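Local atomic coordinates of esterase (Pseudomonas putida, PDB entry 1ZOI), a protein that probably hydrolyses carboxylic esters stereoselectively, as an alpha/beta-hydrolase-fold esterase used for synthesis of D-beta-acetylthioisobutyric acid. Residues D78-V83 and A108-D113. Sequence-based numbering, arbitrary orientation.
Sequences DVAAVV and ARHPED. Unlike the reference sequence in segment 108-113: E112 (reference Ala).
In the alpha/beta hydrolase fold of this esterase, helix 72-86 packs beside the end of helix 98-109, where A80 faces the ring of H110 and V83 meets D113. H110 is the first residue to leave the helix and opens a type I turn that runs to D113. The methyl of A80 makes a CH-pi contact over one face of the imidazole: its CB sits 3.5 Å from the centroid of the H110 ring, 15° off the normal, displaced toward the rim, with CE1 of H110 the nearest ring atom at 3.4 Å. Alanine suits the place because its short side chain lets the flat ring settle close to the helix. ND1 of H110 donates to the syn lone pair of OE1 of E112 over 2.8 Å, with OE1 only 5° out of the ring plane, while NE2 is hydrogen-bonded to OD1 of D77. These bonds fix the ring's rotation, and a carboxylate at each nitrogen probably favours a protonated imidazolium. One turn further along the helix, V83 and D113 reach toward each other from opposite directions; CG1 of V83, anti to the backbone N (chi1 174°), makes a van der Waals contact with OD1 of D113 at 3.5 Å. Because A80 and V83 offer only methyls, no hydrogen bond spans the segments: E112 holds ND1 from within 108-113, D77 takes NE2, and Y106 OH and G90 N satisfy the buried D113 carboxylate.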
ATOM      1  N   ASP A  78     -18.716  -0.568  15.285  1.00 13.90           N
ATOM      2  CA  ASP A  78     -18.272  -0.154  13.961  1.00 14.70           C
ATOM      3  C   ASP A  78     -19.026  -0.979  12.918  1.00 13.89           C
ATOM      4  O   ASP A  78     -19.388  -0.474  11.859  1.00 13.51           O
ATOM      5  CB  ASP A  78     -16.761  -0.340  13.805  1.00 15.16           C
ATOM      6  CG  ASP A  78     -15.960   0.614  14.681  1.00 17.06           C
ATOM      7  OD1 ASP A  78     -16.526   1.631  15.141  1.00 15.21           O
ATOM      8  OD2 ASP A  78     -14.758   0.353  14.900  1.00 16.19           O
ATOM      9  N   VAL A  79     -19.267  -2.252  13.223  1.00 12.80           N
ATOM     10  CA  VAL A  79     -20.007  -3.110  12.304  1.00 12.02           C
ATOM     11  C   VAL A  79     -21.400  -2.501  12.138  1.00 11.35           C
ATOM     12  O   VAL A  79     -21.923  -2.395  11.028  1.00 11.47           O
ATOM     13  CB  VAL A  79     -20.152  -4.549  12.856  1.00 10.74           C
ATOM     14  CG1 VAL A  79     -21.061  -5.369  11.943  1.00 11.99           C
ATOM     15  CG2 VAL A  79     -18.784  -5.217  12.947  1.00 13.05           C
ATOM     16  N   ALA A  80     -21.988  -2.088  13.254  1.00 12.30           N
ATOM     17  CA  ALA A  80     -23.314  -1.486  13.232  1.00 12.58           C
ATOM     18  C   ALA A  80     -23.358  -0.270  12.313  1.00 13.64           C
ATOM     19  O   ALA A  80     -24.332  -0.069  11.594  1.00 12.62           O
ATOM     20  CB  ALA A  80     -23.737  -1.092  14.650  1.00 15.98           C
ATOM     21  N   ALA A  81     -22.301   0.540  12.326  1.00 12.61           N
ATOM     22  CA  ALA A  81     -22.265   1.725  11.472  1.00 13.12           C
ATOM     23  C   ALA A  81     -22.255   1.334   9.993  1.00 12.59           C
ATOM     24  O   ALA A  81     -22.911   1.968   9.157  1.00 12.74           O
ATOM     25  CB  ALA A  81     -21.039   2.576  11.807  1.00 11.15           C
ATOM     26  N   VAL A  82     -21.509   0.279   9.670  1.00 11.43           N
ATOM     27  CA  VAL A  82     -21.429  -0.191   8.295  1.00 11.13           C
ATOM     28  C   VAL A  82     -22.790  -0.708   7.841  1.00 11.59           C
ATOM     29  O   VAL A  82     -23.282  -0.346   6.768  1.00 11.72           O
ATOM     30  CB  VAL A  82     -20.372  -1.317   8.153  1.00 10.85           C
ATOM     31  CG1 VAL A  82     -20.440  -1.932   6.761  1.00 10.64           C
ATOM     32  CG2 VAL A  82     -18.977  -0.742   8.392  1.00 10.40           C
ATOM     33  N   VAL A  83     -23.402  -1.545   8.669  1.00 11.38           N
ATOM     34  CA  VAL A  83     -24.707  -2.115   8.355  1.00 12.67           C
ATOM     35  C   VAL A  83     -25.780  -1.044   8.133  1.00 13.50           C
ATOM     36  O   VAL A  83     -26.544  -1.119   7.170  1.00 13.78           O
ATOM     37  CB  VAL A  83     -25.171  -3.071   9.476  1.00 13.39           C
ATOM     38  CG1 VAL A  83     -26.595  -3.535   9.210  1.00 14.50           C
ATOM     39  CG2 VAL A  83     -24.240  -4.269   9.551  1.00 13.60           C
ATOM     40  N   ALA A 108     -24.720  -9.848  19.504  1.00 16.96           N
ATOM     41  CA  ALA A 108     -25.117  -9.749  20.897  1.00 18.87           C
ATOM     42  C   ALA A 108     -25.511  -8.329  21.317  1.00 18.55           C
ATOM     43  O   ALA A 108     -26.564  -8.139  21.922  1.00 18.35           O
ATOM     44  CB  ALA A 108     -23.997 -10.275  21.789  1.00 14.63           C
ATOM     45  N   ARG A 109     -24.695  -7.321  21.014  1.00 17.66           N
ATOM     46  CA  ARG A 109     -25.091  -5.975  21.428  1.00 18.79           C
ATOM     47  C   ARG A 109     -25.938  -5.207  20.420  1.00 19.66           C
ATOM     48  O   ARG A 109     -26.391  -4.099  20.704  1.00 18.75           O
ATOM     49  CB  ARG A 109     -23.881  -5.135  21.882  1.00 26.36           C
ATOM     50  CG  ARG A 109     -22.716  -5.006  20.934  1.00 27.01           C
ATOM     51  CD  ARG A 109     -21.515  -4.379  21.669  1.00 24.51           C
ATOM     52  NE  ARG A 109     -21.582  -2.918  21.784  1.00 24.42           N
ATOM     53  CZ  ARG A 109     -21.385  -2.237  22.912  1.00 25.10           C
ATOM     54  NH1 ARG A 109     -21.117  -2.872  24.046  1.00 24.73           N
ATOM     55  NH2 ARG A 109     -21.430  -0.909  22.905  1.00 25.07           N
ATOM     56  N   HIS A 110     -26.178  -5.802  19.255  1.00 16.78           N
ATOM     57  CA  HIS A 110     -27.007  -5.161  18.239  1.00 18.00           C
ATOM     58  C   HIS A 110     -28.116  -6.096  17.763  1.00 18.75           C
ATOM     59  O   HIS A 110     -28.208  -6.424  16.581  1.00 17.52           O
ATOM     60  CB  HIS A 110     -26.143  -4.709  17.062  1.00 24.18           C
ATOM     61  CG  HIS A 110     -25.269  -3.539  17.386  1.00 24.60           C
ATOM     62  ND1 HIS A 110     -25.763  -2.262  17.538  1.00 25.10           N
ATOM     63  CD2 HIS A 110     -23.944  -3.465  17.652  1.00 24.61           C
ATOM     64  CE1 HIS A 110     -24.779  -1.451  17.885  1.00 25.17           C
ATOM     65  NE2 HIS A 110     -23.666  -2.156  17.963  1.00 23.90           N
ATOM     66  N   PRO A 111     -28.986  -6.527  18.690  1.00 25.43           N
ATOM     67  CA  PRO A 111     -30.097  -7.429  18.385  1.00 25.42           C
ATOM     68  C   PRO A 111     -31.135  -6.860  17.419  1.00 25.22           C
ATOM     69  O   PRO A 111     -31.876  -7.618  16.793  1.00 24.95           O
ATOM     70  CB  PRO A 111     -30.684  -7.722  19.763  1.00 35.99           C
ATOM     71  CG  PRO A 111     -30.461  -6.438  20.485  1.00 37.93           C
ATOM     72  CD  PRO A 111     -29.036  -6.103  20.101  1.00 35.99           C
ATOM     73  N   GLU A 112     -31.191  -5.535  17.301  1.00 22.92           N
ATOM     74  CA  GLU A 112     -32.149  -4.897  16.402  1.00 23.68           C
ATOM     75  C   GLU A 112     -31.956  -5.395  14.973  1.00 21.52           C
ATOM     76  O   GLU A 112     -32.892  -5.384  14.171  1.00 21.29           O
ATOM     77  CB  GLU A 112     -32.013  -3.369  16.443  1.00 30.22           C
ATOM     78  CG  GLU A 112     -30.671  -2.823  15.974  1.00 37.42           C
ATOM     79  CD  GLU A 112     -29.579  -2.941  17.022  1.00 41.65           C
ATOM     80  OE1 GLU A 112     -28.424  -2.577  16.713  1.00 42.83           O
ATOM     81  OE2 GLU A 112     -29.871  -3.388  18.152  1.00 44.78           O
ATOM     82  N   ASP A 113     -30.737  -5.820  14.656  1.00 16.44           N
ATOM     83  CA  ASP A 113     -30.433  -6.347  13.328  1.00 14.79           C
ATOM     84  C   ASP A 113     -30.580  -7.857  13.431  1.00 15.33           C
ATOM     85  O   ASP A 113     -29.746  -8.533  14.031  1.00 15.48           O
ATOM     86  CB  ASP A 113     -29.001  -5.982  12.915  1.00 15.74           C
ATOM     87  CG  ASP A 113     -28.609  -6.571  11.566  1.00 16.95           C
ATOM     88  OD1 ASP A 113     -27.445  -6.386  11.145  1.00 17.79           O
ATOM     89  OD2 ASP A 113     -29.460  -7.221  10.924  1.00 17.37           O
TER